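Local coordinates for protein 401aa long hypothetical glucose-1-phosphate thymidylyltransferase (Sulfolobus tokodaii, PDB 2GGO) that probably makes UDP-N-acetylglucosamine and UDP-N-acetylgalactosamine as a bifunctional acetyltransferase and sugar-1-phosphate nucleotidylyltransferase, with activity on glucose 1-phosphate too, at residues A[358-372]-A[375-389]. Sequence-based numbering, arbitrary orientation.
Sequences FIGGHVRTGINVTIL and VKIGAYARIYPGAVV
Phe358 and Lys376 open a pairing of two successive coils of the left-handed parallel beta-helix built by hexapeptide repeats, its strands lying parallel and in register on three sides. Phe358 N donates to Val375 O and Phe358 O accepts from Ile377 N, while the Phe358 side chain packs against Lys376 CG. Inside the coil, Ile359 CD1 meets Ile377 CG1 at 4.0 Å, the two isoleucines running side by side. Gly360 lies so close to Ala379 N that a beta carbon would clash. At the stacked type II turns Gly360 to Val363 and Gly378 to Ala381, the His362 and Tyr380 rings are almost parallel, at 1°, but slid apart with centroids 4.8 Å distant; His362 CB sits over the tyrosine face, and Tyr380 OH lies over the rim of the imidazole face. An alanine here would keep the CB contact but remove the imidazole, and would probably leave the CZ and OH end of the Tyr380 ring without its stacking neighbour. The His362 carbonyl also accepts from Arg382 NH1 (2.8 Å), which donates to Ala381 O as well; the arginine chain, bent at chi2 (-62°), lays one face of its guanidinium against Arg364 CB. Val363 CG2 lies in the interior, in contact with Ile377 CG2 and Ala381 CB. At the next corner Gly386 N binds Ile367 O at 2.7 Å, and Val369 CG2 presses against Ile383 CG2 at 3.2 Å, tighter than usual carbon contact, with Ala387 CB beside it. A water joins Thr370 OG1 to Gly386 O, and Ile371 CD1 reaches Ile377 CD1 (4.1 Å) across the core. Leu372 CD1 touches Val388 CG1 outside. Strands 316-317, 322-323 and 328-329 continue the stack beyond 358-372, strand 398-399 covers Ile383 and Ala387, and Phe358 rests on Pro212 and Trp213 of helix 212-225.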
# COMPACT_ATOMS: atom_id res chain seq x y z
N PHE A 358 -12.45 6.08 3.03
CA PHE A 358 -11.89 5.10 2.09
C PHE A 358 -12.95 4.55 1.12
O PHE A 358 -13.86 3.84 1.51
CB PHE A 358 -11.24 3.99 2.91
CG PHE A 358 -10.25 4.51 3.91
CD1 PHE A 358 -9.05 5.01 3.48
CD2 PHE A 358 -10.53 4.53 5.27
CE1 PHE A 358 -8.12 5.51 4.36
CE2 PHE A 358 -9.58 5.01 6.15
CZ PHE A 358 -8.37 5.49 5.68
N ILE A 359 -12.81 4.96 -0.14
CA ILE A 359 -13.84 4.74 -1.18
C ILE A 359 -13.39 3.70 -2.24
O ILE A 359 -12.41 3.94 -2.98
CB ILE A 359 -14.13 6.04 -1.90
CG1 ILE A 359 -14.33 7.23 -0.92
CG2 ILE A 359 -15.27 5.87 -2.94
CD1 ILE A 359 -15.65 7.33 -0.10
N GLY A 360 -14.15 2.61 -2.38
CA GLY A 360 -13.89 1.58 -3.34
C GLY A 360 -14.04 2.02 -4.78
O GLY A 360 -14.68 3.04 -5.05
N GLY A 361 -13.43 1.28 -5.70
CA GLY A 361 -13.62 1.48 -7.09
C GLY A 361 -15.04 1.50 -7.58
O GLY A 361 -15.90 0.73 -7.10
N HIS A 362 -15.30 2.38 -8.53
CA HIS A 362 -16.59 2.38 -9.27
C HIS A 362 -17.78 2.75 -8.42
O HIS A 362 -18.92 2.49 -8.76
CB HIS A 362 -16.91 1.02 -9.91
CG HIS A 362 -15.84 0.52 -10.84
ND1 HIS A 362 -15.77 0.92 -12.16
CD2 HIS A 362 -14.81 -0.35 -10.65
CE1 HIS A 362 -14.75 0.30 -12.74
NE2 HIS A 362 -14.11 -0.40 -11.82
N VAL A 363 -17.50 3.34 -7.28
CA VAL A 363 -18.48 4.09 -6.53
C VAL A 363 -19.07 5.33 -7.20
O VAL A 363 -18.38 6.14 -7.88
CB VAL A 363 -17.96 4.35 -5.05
CG1 VAL A 363 -18.78 5.45 -4.32
CG2 VAL A 363 -18.00 3.16 -4.30
N ARG A 364 -20.37 5.56 -6.98
CA ARG A 364 -21.01 6.79 -7.51
C ARG A 364 -21.76 7.41 -6.34
O ARG A 364 -22.50 6.73 -5.72
CB ARG A 364 -21.96 6.48 -8.71
CG ARG A 364 -22.62 7.83 -9.25
CD ARG A 364 -23.38 7.78 -10.64
NE ARG A 364 -22.51 7.72 -11.84
CZ ARG A 364 -21.92 8.77 -12.47
NH1 ARG A 364 -22.04 10.04 -12.01
NH2 ARG A 364 -21.18 8.53 -13.57
N THR A 365 -21.49 8.66 -5.95
CA THR A 365 -22.32 9.14 -4.82
C THR A 365 -23.35 10.05 -5.45
O THR A 365 -23.07 10.68 -6.44
CB THR A 365 -21.54 9.94 -3.86
OG1 THR A 365 -21.03 11.06 -4.63
CG2 THR A 365 -20.33 9.21 -3.47
N GLY A 366 -24.59 10.08 -4.96
CA GLY A 366 -25.50 11.12 -5.37
C GLY A 366 -25.10 12.53 -5.02
O GLY A 366 -24.14 12.66 -4.26
N ILE A 367 -25.69 13.57 -5.64
CA ILE A 367 -25.51 14.98 -5.06
C ILE A 367 -25.67 15.12 -3.57
O ILE A 367 -26.56 14.48 -2.96
CB ILE A 367 -26.37 16.06 -5.70
CG1 ILE A 367 -27.85 15.58 -5.53
CG2 ILE A 367 -26.12 16.02 -7.12
CD1 ILE A 367 -29.04 16.64 -5.98
N ASN A 368 -24.88 16.02 -2.98
CA ASN A 368 -25.09 16.48 -1.61
C ASN A 368 -25.01 15.38 -0.62
O ASN A 368 -25.69 15.40 0.39
CB ASN A 368 -26.50 17.05 -1.50
CG ASN A 368 -26.55 18.22 -0.67
OD1 ASN A 368 -25.52 18.74 -0.21
ND2 ASN A 368 -27.76 18.79 -0.51
N VAL A 369 -24.25 14.37 -0.99
CA VAL A 369 -23.87 13.29 -0.09
C VAL A 369 -22.79 13.80 0.95
O VAL A 369 -21.80 14.59 0.65
CB VAL A 369 -23.60 12.00 -0.92
CG1 VAL A 369 -22.52 11.19 -0.30
CG2 VAL A 369 -24.96 10.91 -0.87
N THR A 370 -23.03 13.39 2.20
CA THR A 370 -22.30 13.62 3.43
C THR A 370 -21.70 12.27 3.91
O THR A 370 -22.43 11.34 4.26
CB THR A 370 -23.33 14.10 4.51
OG1 THR A 370 -24.04 15.26 4.08
CG2 THR A 370 -22.70 14.43 5.82
N ILE A 371 -20.38 12.16 3.87
CA ILE A 371 -19.57 11.02 4.42
C ILE A 371 -18.81 11.30 5.74
O ILE A 371 -18.00 12.17 5.81
CB ILE A 371 -18.56 10.64 3.30
CG1 ILE A 371 -19.39 10.42 2.02
CG2 ILE A 371 -17.67 9.39 3.77
CD1 ILE A 371 -18.70 9.99 0.80
N LEU A 372 -19.09 10.54 6.84
CA LEU A 372 -18.39 10.77 8.08
C LEU A 372 -16.90 10.37 8.14
O LEU A 372 -16.39 9.63 7.27
CB LEU A 372 -19.14 10.08 9.22
CG LEU A 372 -20.19 11.09 9.66
CD1 LEU A 372 -21.22 11.44 8.57
CD2 LEU A 372 -20.94 10.59 10.86
N VAL A 375 -14.93 6.41 7.36
CA VAL A 375 -15.93 5.47 6.83
C VAL A 375 -15.34 4.79 5.62
O VAL A 375 -14.57 5.41 4.86
CB VAL A 375 -17.30 6.23 6.56
CG1 VAL A 375 -18.06 5.66 5.43
CG2 VAL A 375 -18.15 6.23 7.82
N LYS A 376 -15.67 3.50 5.44
CA LYS A 376 -15.27 2.79 4.22
C LYS A 376 -16.45 2.56 3.37
O LYS A 376 -17.51 2.19 3.87
CB LYS A 376 -14.57 1.46 4.52
CG LYS A 376 -13.42 1.67 5.50
CD LYS A 376 -12.70 0.42 5.94
CE LYS A 376 -13.63 -0.75 5.93
NZ LYS A 376 -12.77 -1.95 6.12
N ILE A 377 -16.33 2.90 2.09
CA ILE A 377 -17.36 2.53 1.15
C ILE A 377 -16.83 1.52 0.15
O ILE A 377 -15.86 1.80 -0.63
CB ILE A 377 -17.91 3.82 0.43
CG1 ILE A 377 -18.31 4.83 1.55
CG2 ILE A 377 -19.02 3.43 -0.53
CD1 ILE A 377 -19.24 5.97 1.17
N GLY A 378 -17.48 0.37 0.14
CA GLY A 378 -17.20 -0.76 -0.78
C GLY A 378 -17.27 -0.43 -2.24
O GLY A 378 -18.00 0.45 -2.63
N ALA A 379 -16.48 -1.10 -3.06
CA ALA A 379 -16.49 -0.90 -4.50
C ALA A 379 -17.91 -1.08 -5.02
O ALA A 379 -18.65 -1.83 -4.45
CB ALA A 379 -15.57 -1.94 -5.15
N TYR A 380 -18.28 -0.37 -6.08
CA TYR A 380 -19.61 -0.51 -6.74
C TYR A 380 -20.78 -0.02 -5.91
O TYR A 380 -21.97 -0.24 -6.26
CB TYR A 380 -19.87 -1.98 -7.18
CG TYR A 380 -18.93 -2.39 -8.28
CD1 TYR A 380 -19.08 -1.88 -9.55
CD2 TYR A 380 -17.86 -3.25 -8.05
CE1 TYR A 380 -18.23 -2.21 -10.57
CE2 TYR A 380 -16.96 -3.60 -9.11
CZ TYR A 380 -17.16 -3.04 -10.34
OH TYR A 380 -16.34 -3.35 -11.37
N ALA A 381 -20.49 0.59 -4.78
CA ALA A 381 -21.61 1.06 -3.89
C ALA A 381 -22.37 2.24 -4.54
O ALA A 381 -21.85 2.96 -5.35
CB ALA A 381 -21.11 1.44 -2.55
N ARG A 382 -23.64 2.40 -4.19
CA ARG A 382 -24.41 3.53 -4.67
C ARG A 382 -25.04 4.18 -3.46
O ARG A 382 -25.73 3.54 -2.63
CB ARG A 382 -25.48 3.11 -5.69
CG ARG A 382 -24.95 2.65 -7.05
CD ARG A 382 -24.19 3.84 -7.70
NE ARG A 382 -23.72 3.68 -9.10
CZ ARG A 382 -22.55 3.11 -9.46
NH1 ARG A 382 -21.72 2.60 -8.54
NH2 ARG A 382 -22.22 3.04 -10.76
N ILE A 383 -24.75 5.46 -3.33
CA ILE A 383 -25.20 6.34 -2.25
C ILE A 383 -26.22 7.35 -2.76
O ILE A 383 -25.93 8.30 -3.55
CB ILE A 383 -24.03 7.10 -1.58
CG1 ILE A 383 -22.76 6.20 -1.32
CG2 ILE A 383 -24.53 7.79 -0.26
CD1 ILE A 383 -23.03 4.93 -0.36
N TYR A 384 -27.39 7.18 -2.20
CA TYR A 384 -28.59 7.98 -2.54
C TYR A 384 -28.31 9.45 -2.27
O TYR A 384 -27.65 9.76 -1.31
CB TYR A 384 -29.78 7.50 -1.72
CG TYR A 384 -31.14 7.99 -2.23
CD1 TYR A 384 -31.64 7.59 -3.46
CD2 TYR A 384 -31.93 8.86 -1.48
CE1 TYR A 384 -32.87 8.07 -3.91
CE2 TYR A 384 -33.15 9.35 -1.93
CZ TYR A 384 -33.62 8.94 -3.15
OH TYR A 384 -34.85 9.40 -3.66
N PRO A 385 -28.77 10.33 -3.17
CA PRO A 385 -28.62 11.76 -3.10
C PRO A 385 -28.98 12.27 -1.70
O PRO A 385 -30.03 11.92 -1.13
CB PRO A 385 -29.69 12.21 -4.06
CG PRO A 385 -29.57 11.25 -5.17
CD PRO A 385 -29.53 9.96 -4.38
N GLY A 386 -28.17 13.18 -1.17
CA GLY A 386 -28.46 13.68 0.19
C GLY A 386 -28.21 12.75 1.36
O GLY A 386 -28.42 13.16 2.47
N ALA A 387 -27.73 11.50 1.16
CA ALA A 387 -27.67 10.55 2.32
C ALA A 387 -26.51 10.92 3.25
O ALA A 387 -25.56 11.52 2.82
CB ALA A 387 -27.53 9.09 1.84
N VAL A 388 -26.54 10.53 4.53
CA VAL A 388 -25.43 10.80 5.41
C VAL A 388 -24.81 9.45 5.69
O VAL A 388 -25.43 8.57 6.33
CB VAL A 388 -25.94 11.44 6.78
CG1 VAL A 388 -24.81 11.53 7.86
CG2 VAL A 388 -26.82 12.77 6.47
N VAL A 389 -23.66 9.18 5.12
CA VAL A 389 -23.02 7.89 5.36
C VAL A 389 -22.28 7.81 6.69
O VAL A 389 -21.16 8.27 6.81
CB VAL A 389 -22.05 7.59 4.21
CG1 VAL A 389 -21.86 6.09 4.06
CG2 VAL A 389 -22.68 8.07 2.88
O HOH W 1 -26.61 15.02 3.83